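Local coordinates for protein FMN Adenylyltransferase (Candida glabrata, PDB 3FWK) that transfers the adenylyl group of ATP to FMN, making FAD in the last step of FAD biosynthesis, at residues E49-W54 against S80-Y85; N58-F63 against E160-V165. All coordinates share one frame; numbering follows the deposited sequence.

Interaction 1 of 2, residues E49-W54 against S80-Y85; sequences ETFPKW and SCLWEY. With BGC (beta-D-glucopyranose), chain C.
F51 reaches from the turn following helix 31-50 to the last turns of helix 69-86, and its side chain meets Y85, C81 and L82 in turn from CB to CZ. At the base, CB sits over the middle of the Y85 ring, a CH-pi contact with 3.7 Å between F51 CB and the ring centroid and only 10° off the ring normal. Further out, CD2 lies against the root of the same tyrosine, 3.8 Å from Y85 CG. The phenyl ring presents an edge to the tyrosine face, an edge-to-face pair with its planes at 63°. CE2 comes next, 3.7 Å from the carbonyl oxygen C81 O, which lies at the ring edge near its plane and is already taken up by Y85 N within the helix. The tip, CZ, ends 3.6 Å from L82 CD2, the leucine crossing it at about a right angle. Y85 meets this ring because its CG stands anti to the backbone N (chi1 -173°), which sends the tyrosine back past F51 in the opposite direction, until Y85 OH lies 3.8 Å from P52 CA. The turn itself is fastened by T50 O, which accepts from both K53 N and W54 N. On the same turn, K53 O accepts a 2.7 Å hydrogen bond from O1 of the bound glucose, while W54 CZ2 touches the C6 of that sugar. The contact illustrates how one aromatic residue on the loop after a helix can pack that loop against a second helix: Y78 and P56 also pack on F51, C81 leans on L46 and I47 of helix 31-50, and T50 and W54 rest on L194 of strand 192-194.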
ATOM      1  N   GLU A  49      12.114   7.470 -15.417  1.00 15.80           N
ATOM      2  CA  GLU A  49      12.467   8.710 -14.729  1.00 16.08           C
ATOM      3  C   GLU A  49      13.258   8.510 -13.447  1.00 16.63           C
ATOM      4  O   GLU A  49      13.881   9.445 -12.961  1.00 20.81           O
ATOM      5  CB  GLU A  49      11.220   9.533 -14.413  1.00 17.78           C
ATOM      6  CG  GLU A  49      10.365   9.930 -15.600  1.00 21.29           C
ATOM      7  CD  GLU A  49       9.231  10.852 -15.160  1.00 25.33           C
ATOM      8  OE1 GLU A  49       9.516  11.933 -14.560  1.00 31.21           O
ATOM      9  OE2 GLU A  49       8.066  10.492 -15.374  1.00 28.91           O
ATOM     10  N   THR A  50      13.209   7.324 -12.854  1.00 14.08           N
ATOM     11  CA  THR A  50      13.743   7.164 -11.497  1.00 14.43           C
ATOM     12  C   THR A  50      15.038   6.371 -11.514  1.00 14.79           C
ATOM     13  O   THR A  50      16.090   6.914 -11.171  1.00 15.30           O
ATOM     14  CB  THR A  50      12.717   6.515 -10.561  1.00 14.96           C
ATOM     15  OG1 THR A  50      11.534   7.334 -10.526  1.00 17.22           O
ATOM     16  CG2 THR A  50      13.279   6.339  -9.138  1.00 16.19           C
ATOM     17  N   PHE A  51      14.984   5.114 -11.943  1.00 15.09           N
ATOM     18  CA  PHE A  51      16.157   4.239 -11.839  1.00 16.01           C
ATOM     19  C   PHE A  51      17.377   4.734 -12.635  1.00 17.74           C
ATOM     20  O   PHE A  51      18.489   4.497 -12.192  1.00 19.15           O
ATOM     21  CB  PHE A  51      15.786   2.800 -12.207  1.00 16.17           C
ATOM     22  CG  PHE A  51      14.762   2.158 -11.277  1.00 15.54           C
ATOM     23  CD1 PHE A  51      14.583   2.586  -9.949  1.00 17.85           C
ATOM     24  CD2 PHE A  51      14.011   1.093 -11.736  1.00 16.20           C
ATOM     25  CE1 PHE A  51      13.641   1.964  -9.117  1.00 17.76           C
ATOM     26  CE2 PHE A  51      13.095   0.477 -10.910  1.00 17.71           C
ATOM     27  CZ  PHE A  51      12.916   0.897  -9.608  1.00 16.48           C
ATOM     28  N   PRO A  52      17.189   5.414 -13.785  1.00 17.49           N
ATOM     29  CA  PRO A  52      18.396   5.941 -14.448  1.00 18.23           C
ATOM     30  C   PRO A  52      19.127   7.023 -13.656  1.00 19.21           C
ATOM     31  O   PRO A  52      20.307   7.282 -13.925  1.00 20.80           O
ATOM     32  CB  PRO A  52      17.846   6.525 -15.756  1.00 19.99           C
ATOM     33  CG  PRO A  52      16.584   5.703 -16.021  1.00 19.28           C
ATOM     34  CD  PRO A  52      15.989   5.578 -14.628  1.00 18.02           C
ATOM     35  N   LYS A  53      18.434   7.653 -12.707  1.00 17.58           N
ATOM     36  CA  LYS A  53      18.987   8.749 -11.925  1.00 17.73           C
ATOM     37  C   LYS A  53      19.477   8.317 -10.548  1.00 17.39           C
ATOM     38  O   LYS A  53      20.481   8.832 -10.078  1.00 17.70           O
ATOM     39  CB  LYS A  53      17.954   9.862 -11.756  1.00 19.20           C
ATOM     40  CG  LYS A  53      17.528  10.555 -13.057  1.00 24.14           C
ATOM     41  CD  LYS A  53      16.469  11.615 -12.785  1.00 28.42           C
ATOM     42  CE  LYS A  53      15.991  12.242 -14.088  1.00 32.93           C
ATOM     43  NZ  LYS A  53      17.163  12.591 -14.959  1.00 37.03           N
ATOM     44  N   TRP A  54      18.725   7.438  -9.874  1.00 15.94           N
ATOM     45  CA  TRP A  54      19.065   6.999  -8.527  1.00 16.33           C
ATOM     46  C   TRP A  54      19.040   5.507  -8.502  1.00 17.40           C
ATOM     47  O   TRP A  54      18.093   4.879  -8.977  1.00 17.98           O
ATOM     48  CB  TRP A  54      18.074   7.532  -7.480  1.00 17.53           C
ATOM     49  CG  TRP A  54      17.960   9.036  -7.469  1.00 16.49           C
ATOM     50  CD1 TRP A  54      18.816   9.916  -6.861  1.00 17.99           C
ATOM     51  CD2 TRP A  54      16.946   9.831  -8.111  1.00 15.86           C
ATOM     52  NE1 TRP A  54      18.412  11.202  -7.105  1.00 17.25           N
ATOM     53  CE2 TRP A  54      17.262  11.186  -7.847  1.00 16.63           C
ATOM     54  CE3 TRP A  54      15.809   9.530  -8.868  1.00 17.55           C
ATOM     55  CZ2 TRP A  54      16.479  12.250  -8.324  1.00 18.50           C
ATOM     56  CZ3 TRP A  54      15.036  10.588  -9.374  1.00 18.66           C
ATOM     57  CH2 TRP A  54      15.386  11.937  -9.099  1.00 18.15           C
ATOM     58  N   SER A  80       8.143  -5.146  -9.201  1.00 11.71           N
ATOM     59  CA  SER A  80       8.016  -5.529 -10.609  1.00 12.46           C
ATOM     60  C   SER A  80       8.999  -4.724 -11.470  1.00 12.26           C
ATOM     61  O   SER A  80       9.655  -5.257 -12.350  1.00 13.76           O
ATOM     62  CB  SER A  80       6.587  -5.241 -11.046  1.00 12.76           C
ATOM     63  OG  SER A  80       6.435  -5.433 -12.474  1.00 15.21           O
ATOM     64  N   CYS A  81       9.111  -3.427 -11.202  1.00 12.43           N
ATOM     65  CA  CYS A  81       9.997  -2.577 -11.973  1.00 13.13           C
ATOM     66  C   CYS A  81      11.453  -2.855 -11.746  1.00 13.68           C
ATOM     67  O   CYS A  81      12.257  -2.719 -12.670  1.00 14.87           O
ATOM     68  CB  CYS A  81       9.674  -1.100 -11.737  1.00 14.51           C
ATOM     69  SG  CYS A  81       8.121  -0.595 -12.458  1.00 15.99           S
ATOM     70  N   LEU A  82      11.834  -3.251 -10.535  1.00 14.78           N
ATOM     71  CA  LEU A  82      13.226  -3.703 -10.314  1.00 15.74           C
ATOM     72  C   LEU A  82      13.544  -4.911 -11.172  1.00 16.95           C
ATOM     73  O   LEU A  82      14.609  -4.979 -11.796  1.00 19.30           O
ATOM     74  CB  LEU A  82      13.425  -4.065  -8.841  1.00 17.60           C
ATOM     75  CG  LEU A  82      13.415  -2.918  -7.847  1.00 18.46           C
ATOM     76  CD1 LEU A  82      13.489  -3.472  -6.421  1.00 20.21           C
ATOM     77  CD2 LEU A  82      14.560  -1.944  -8.106  1.00 20.52           C
ATOM     78  N   TRP A  83      12.640  -5.877 -11.200  1.00 16.02           N
ATOM     79  CA  TRP A  83      12.842  -7.045 -12.050  1.00 16.98           C
ATOM     80  C   TRP A  83      12.922  -6.644 -13.517  1.00 18.77           C
ATOM     81  O   TRP A  83      13.833  -7.055 -14.243  1.00 20.11           O
ATOM     82  CB  TRP A  83      11.744  -8.076 -11.816  1.00 16.75           C
ATOM     83  CG  TRP A  83      11.984  -9.348 -12.552  1.00 17.23           C
ATOM     84  CD1 TRP A  83      11.490  -9.712 -13.792  1.00 17.76           C
ATOM     85  CD2 TRP A  83      12.833 -10.423 -12.135  1.00 17.67           C
ATOM     86  NE1 TRP A  83      11.981 -10.966 -14.151  1.00 19.15           N
ATOM     87  CE2 TRP A  83      12.783 -11.420 -13.140  1.00 19.57           C
ATOM     88  CE3 TRP A  83      13.578 -10.664 -10.981  1.00 18.95           C
ATOM     89  CZ2 TRP A  83      13.505 -12.608 -13.045  1.00 20.24           C
ATOM     90  CZ3 TRP A  83      14.295 -11.851 -10.884  1.00 18.96           C
ATOM     91  CH2 TRP A  83      14.242 -12.803 -11.896  1.00 19.78           C
ATOM     92  N   GLU A  84      11.971  -5.842 -13.956  1.00 17.10           N
ATOM     93  CA  GLU A  84      11.945  -5.436 -15.366  1.00 18.32           C
ATOM     94  C   GLU A  84      13.204  -4.681 -15.750  1.00 19.42           C
ATOM     95  O   GLU A  84      13.828  -4.956 -16.798  1.00 21.78           O
ATOM     96  CB  GLU A  84      10.682  -4.640 -15.642  1.00 17.99           C
ATOM     97  CG  GLU A  84      10.561  -4.197 -17.118  1.00 21.88           C
ATOM     98  CD  GLU A  84       9.189  -3.696 -17.516  1.00 21.59           C
ATOM     99  OE1 GLU A  84       8.219  -3.752 -16.745  1.00 21.04           O
ATOM    100  OE2 GLU A  84       9.060  -3.197 -18.673  1.00 26.23           O
ATOM    101  N   TYR A  85      13.657  -3.789 -14.886  1.00 19.31           N
ATOM    102  CA  TYR A  85      14.796  -2.932 -15.194  1.00 19.63           C
ATOM    103  C   TYR A  85      16.072  -3.748 -15.261  1.00 22.28           C
ATOM    104  O   TYR A  85      16.868  -3.578 -16.186  1.00 24.59           O
ATOM    105  CB  TYR A  85      14.924  -1.822 -14.151  1.00 20.53           C
ATOM    106  CG  TYR A  85      15.957  -0.771 -14.453  1.00 21.92           C
ATOM    107  CD1 TYR A  85      15.700   0.223 -15.403  1.00 23.13           C
ATOM    108  CD2 TYR A  85      17.159  -0.715 -13.743  1.00 22.35           C
ATOM    109  CE1 TYR A  85      16.634   1.225 -15.658  1.00 24.22           C
ATOM    110  CE2 TYR A  85      18.093   0.284 -14.003  1.00 23.84           C
ATOM    111  CZ  TYR A  85      17.812   1.243 -14.973  1.00 22.71           C
ATOM    112  OH  TYR A  85      18.715   2.273 -15.242  1.00 26.82           O
TER
HETATM  113  C2  BGC C 306      22.587  12.808  -9.986  1.00 25.16           C
HETATM  114  C3  BGC C 306      22.208  13.809  -8.899  1.00 23.83           C
HETATM  115  C4  BGC C 306      20.927  14.539  -9.285  1.00 24.46           C
HETATM  116  C5  BGC C 306      19.817  13.560  -9.680  1.00 23.49           C
HETATM  117  C6  BGC C 306      18.614  14.296 -10.270  1.00 23.24           C
HETATM  118  C1  BGC C 306      21.418  11.871 -10.202  1.00 25.25           C
HETATM  119  O1  BGC C 306      21.763  10.945 -11.222  1.00 29.56           O
HETATM  120  O2  BGC C 306      23.734  12.018  -9.627  1.00 28.20           O
HETATM  121  O3  BGC C 306      23.273  14.772  -8.773  1.00 26.68           O
HETATM  122  O4  BGC C 306      20.450  15.284  -8.169  1.00 24.11           O
HETATM  123  O5  BGC C 306      20.301  12.631 -10.663  1.00 24.05           O
HETATM  124  O6  BGC C 306      19.000  14.938 -11.492  1.00 27.64           O

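Interaction 2 of 2, residues N58-F63 against E160-V165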
ATOM      1  N   ASN A  58      22.078   0.290  -4.241  1.00 29.98           N
ATOM      2  CA  ASN A  58      23.241   0.643  -3.430  1.00 31.81           C
ATOM      3  C   ASN A  58      22.891   1.500  -2.214  1.00 31.10           C
ATOM      4  O   ASN A  58      23.777   1.959  -1.467  1.00 34.28           O
ATOM      5  CB  ASN A  58      24.313   1.310  -4.306  1.00 32.66           C
ATOM      6  CG  ASN A  58      23.922   2.695  -4.763  1.00 34.13           C
ATOM      7  OD1 ASN A  58      22.829   3.194  -4.449  1.00 32.94           O
ATOM      8  ND2 ASN A  58      24.811   3.333  -5.522  1.00 33.66           N
ATOM      9  N   GLY A  59      21.597   1.701  -2.005  1.00 26.33           N
ATOM     10  CA  GLY A  59      21.134   2.435  -0.857  1.00 26.65           C
ATOM     11  C   GLY A  59      20.824   3.873  -1.195  1.00 20.36           C
ATOM     12  O   GLY A  59      20.406   4.611  -0.315  1.00 25.46           O
ATOM     13  N   GLU A  60      20.945   4.269  -2.471  1.00 20.13           N
ATOM     14  CA  GLU A  60      20.456   5.615  -2.836  1.00 17.73           C
ATOM     15  C   GLU A  60      18.961   5.800  -2.635  1.00 15.95           C
ATOM     16  O   GLU A  60      18.526   6.916  -2.337  1.00 16.90           O
ATOM     17  CB  GLU A  60      20.851   6.029  -4.260  1.00 17.51           C
ATOM     18  CG  GLU A  60      22.369   6.272  -4.350  1.00 20.68           C
ATOM     19  CD  GLU A  60      22.858   6.573  -5.751  1.00 23.97           C
ATOM     20  OE1 GLU A  60      22.054   6.691  -6.687  1.00 23.87           O
ATOM     21  OE2 GLU A  60      24.106   6.679  -5.922  1.00 28.47           O
ATOM     22  N   ILE A  61      18.187   4.725  -2.833  1.00 14.31           N
ATOM     23  CA  ILE A  61      16.745   4.813  -2.690  1.00 14.47           C
ATOM     24  C   ILE A  61      16.288   3.987  -1.485  1.00 14.96           C
ATOM     25  O   ILE A  61      16.648   2.799  -1.366  1.00 16.71           O
ATOM     26  CB  ILE A  61      16.014   4.274  -3.932  1.00 14.91           C
ATOM     27  CG1 ILE A  61      16.409   5.062  -5.186  1.00 16.06           C
ATOM     28  CG2 ILE A  61      14.469   4.323  -3.722  1.00 15.96           C
ATOM     29  CD1 ILE A  61      15.704   4.592  -6.440  1.00 17.51           C
ATOM     30  N   SER A  62      15.462   4.578  -0.629  1.00 13.77           N
ATOM     31  CA  SER A  62      14.743   3.804   0.381  0.70 13.46           C
ATOM     32  C   SER A  62      13.242   3.870   0.091  1.00 12.68           C
ATOM     33  O   SER A  62      12.771   4.797  -0.550  1.00 15.90           O
ATOM     34  CB  SER A  62      15.052   4.320   1.776  0.70 15.42           C
ATOM     35  OG  SER A  62      16.293   3.812   2.244  0.70 16.81           O
ATOM     36  N   PHE A  63      12.520   2.857   0.537  1.00 11.87           N
ATOM     37  CA  PHE A  63      11.110   2.759   0.278  1.00 11.90           C
ATOM     38  C   PHE A  63      10.347   3.025   1.571  1.00 11.10           C
ATOM     39  O   PHE A  63      10.544   2.298   2.546  1.00 12.20           O
ATOM     40  CB  PHE A  63      10.800   1.360  -0.299  1.00 13.30           C
ATOM     41  CG  PHE A  63       9.404   1.225  -0.812  1.00 12.77           C
ATOM     42  CD1 PHE A  63       9.177   1.147  -2.200  1.00 13.41           C
ATOM     43  CD2 PHE A  63       8.315   1.208   0.045  1.00 14.15           C
ATOM     44  CE1 PHE A  63       7.906   1.062  -2.717  1.00 13.22           C
ATOM     45  CE2 PHE A  63       7.008   1.126  -0.465  1.00 15.31           C
ATOM     46  CZ  PHE A  63       6.801   1.043  -1.848  1.00 13.42           C
ATOM     47  N   GLU A 160      23.654   7.851   3.003  1.00 18.69           N
ATOM     48  CA  GLU A 160      23.800   7.657   1.566  1.00 21.95           C
ATOM     49  C   GLU A 160      22.466   7.871   0.815  1.00 18.34           C
ATOM     50  O   GLU A 160      22.427   7.836  -0.429  1.00 20.65           O
ATOM     51  CB  GLU A 160      24.294   6.224   1.288  1.00 24.46           C
ATOM     52  CG  GLU A 160      23.305   5.075   1.594  1.00 28.89           C
ATOM     53  CD  GLU A 160      23.319   4.545   3.055  1.00 29.62           C
ATOM     54  OE1 GLU A 160      23.663   5.289   4.012  1.00 25.73           O
ATOM     55  OE2 GLU A 160      22.933   3.362   3.240  1.00 31.20           O
ATOM     56  N   THR A 161      21.366   7.976   1.565  1.00 18.16           N
ATOM     57  CA  THR A 161      20.028   8.029   0.977  1.00 16.88           C
ATOM     58  C   THR A 161      19.908   9.300   0.174  1.00 15.00           C
ATOM     59  O   THR A 161      20.153  10.389   0.709  1.00 18.47           O
ATOM     60  CB  THR A 161      18.949   7.999   2.072  1.00 16.67           C
ATOM     61  OG1 THR A 161      19.141   6.864   2.908  1.00 17.68           O
ATOM     62  CG2 THR A 161      17.541   7.931   1.436  1.00 19.44           C
ATOM     63  N   LYS A 162      19.456   9.182  -1.082  1.00 15.45           N
ATOM     64  CA  LYS A 162      19.225  10.350  -1.927  1.00 14.32           C
ATOM     65  C   LYS A 162      17.755  10.548  -2.227  1.00 13.43           C
ATOM     66  O   LYS A 162      17.353  11.674  -2.595  1.00 13.61           O
ATOM     67  CB  LYS A 162      19.993  10.221  -3.244  1.00 16.07           C
ATOM     68  CG  LYS A 162      21.510  10.110  -3.110  1.00 18.64           C
ATOM     69  CD  LYS A 162      22.117  11.270  -2.314  0.55 21.42           C
ATOM     70  CE  LYS A 162      23.622  11.056  -2.065  0.55 23.92           C
ATOM     71  NZ  LYS A 162      24.313  12.344  -1.840  0.55 28.09           N
ATOM     72  N   ALA A 163      16.947   9.493  -2.136  1.00 13.26           N
ATOM     73  CA  ALA A 163      15.564   9.562  -2.591  1.00 13.73           C
ATOM     74  C   ALA A 163      14.762   8.543  -1.811  1.00 12.44           C
ATOM     75  O   ALA A 163      15.287   7.495  -1.393  1.00 14.09           O
ATOM     76  CB  ALA A 163      15.484   9.277  -4.092  1.00 14.28           C
ATOM     77  N   ILE A 164      13.481   8.853  -1.590  1.00 12.45           N
ATOM     78  CA  ILE A 164      12.580   7.970  -0.845  1.00 13.31           C
ATOM     79  C   ILE A 164      11.277   7.815  -1.625  1.00 12.17           C
ATOM     80  O   ILE A 164      10.695   8.806  -2.077  1.00 11.98           O
ATOM     81  CB  ILE A 164      12.336   8.434   0.575  1.00 15.48           C
ATOM     82  CG1 ILE A 164      13.698   8.409   1.295  1.00 19.32           C
ATOM     83  CG2 ILE A 164      11.372   7.467   1.291  1.00 18.51           C
ATOM     84  CD1 ILE A 164      13.668   8.605   2.728  1.00 19.74           C
ATOM     85  N   VAL A 165      10.859   6.561  -1.784  1.00 11.89           N
ATOM     86  CA  VAL A 165       9.616   6.240  -2.462  1.00 12.05           C
ATOM     87  C   VAL A 165       8.452   6.384  -1.480  1.00 11.97           C
ATOM     88  O   VAL A 165       8.493   5.798  -0.373  1.00 12.95           O
ATOM     89  CB  VAL A 165       9.657   4.812  -3.025  1.00 13.05           C
ATOM     90  CG1 VAL A 165       8.358   4.495  -3.746  1.00 14.59           C
ATOM     91  CG2 VAL A 165      10.846   4.608  -3.935  1.00 15.73           C
TER
HETATM   92  O   HOH W   1      18.635   4.592   1.734  1.00 34.52           O
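E60 and K162 open a short parallel pairing in which the axes of strand segments 61-63 and 163-165 approach to 4.6 Å, their N-to-C directions 27° apart, matching I61 with A163, S62 with I164 and F63 with V165. At its entrance E60 O accepts two backbone donors, K162 N at 2.8 Å and A163 N at 3.0 Å. S62 then bridges two partners in the usual parallel fashion, its N giving to A163 O and its O taking from V165 N. One face carries I61, A163, F63 and V165: CG2 of V165 meets CG2 of I61 at 3.6 Å, and its other methyl, CG1, anti to the backbone N (chi1 -179°), reaches F63 CE1 at the same distance. On the face of S62 and I164, a water donates to G59 O and T161 OG1; its short approach to S62 OG, in a side chain with two conformers, is doubtful. T161 OG1 is also bonded to F158 O. Before the strand, N58 OD1 accepts from E60 N in an Asx turn, and E60 OE1 takes a hydrogen bond from S55 N. Helices 69-86 and 147-157 pack on the two faces of these neighbouring central strands of a mixed, mostly parallel sheet, consistent with the Rossmann-like alpha/beta fold.

How the interactions relate
Interactions 1 and 2 have centres about 13 Å apart, and their segments alternate along the chain: 49-54, then 58-63, then 80-85, and finally 160-165. Helix 31-50, strand 61-64 and helix 69-86 follow one another, so strand 61-64 comes, along the chain, between the two segments that interaction 1 brings together. Interaction 2 adds its partner from much later in the chain, about a hundred residues on. They touch directly through W54, whose O lies 3.5 Å from I61 CD1 and whose ring packs on K162. W54 and K162, with K53 and Y192, also line the glucose pocket, to which both interactions thus contribute near the N-terminal ends of these two central strands.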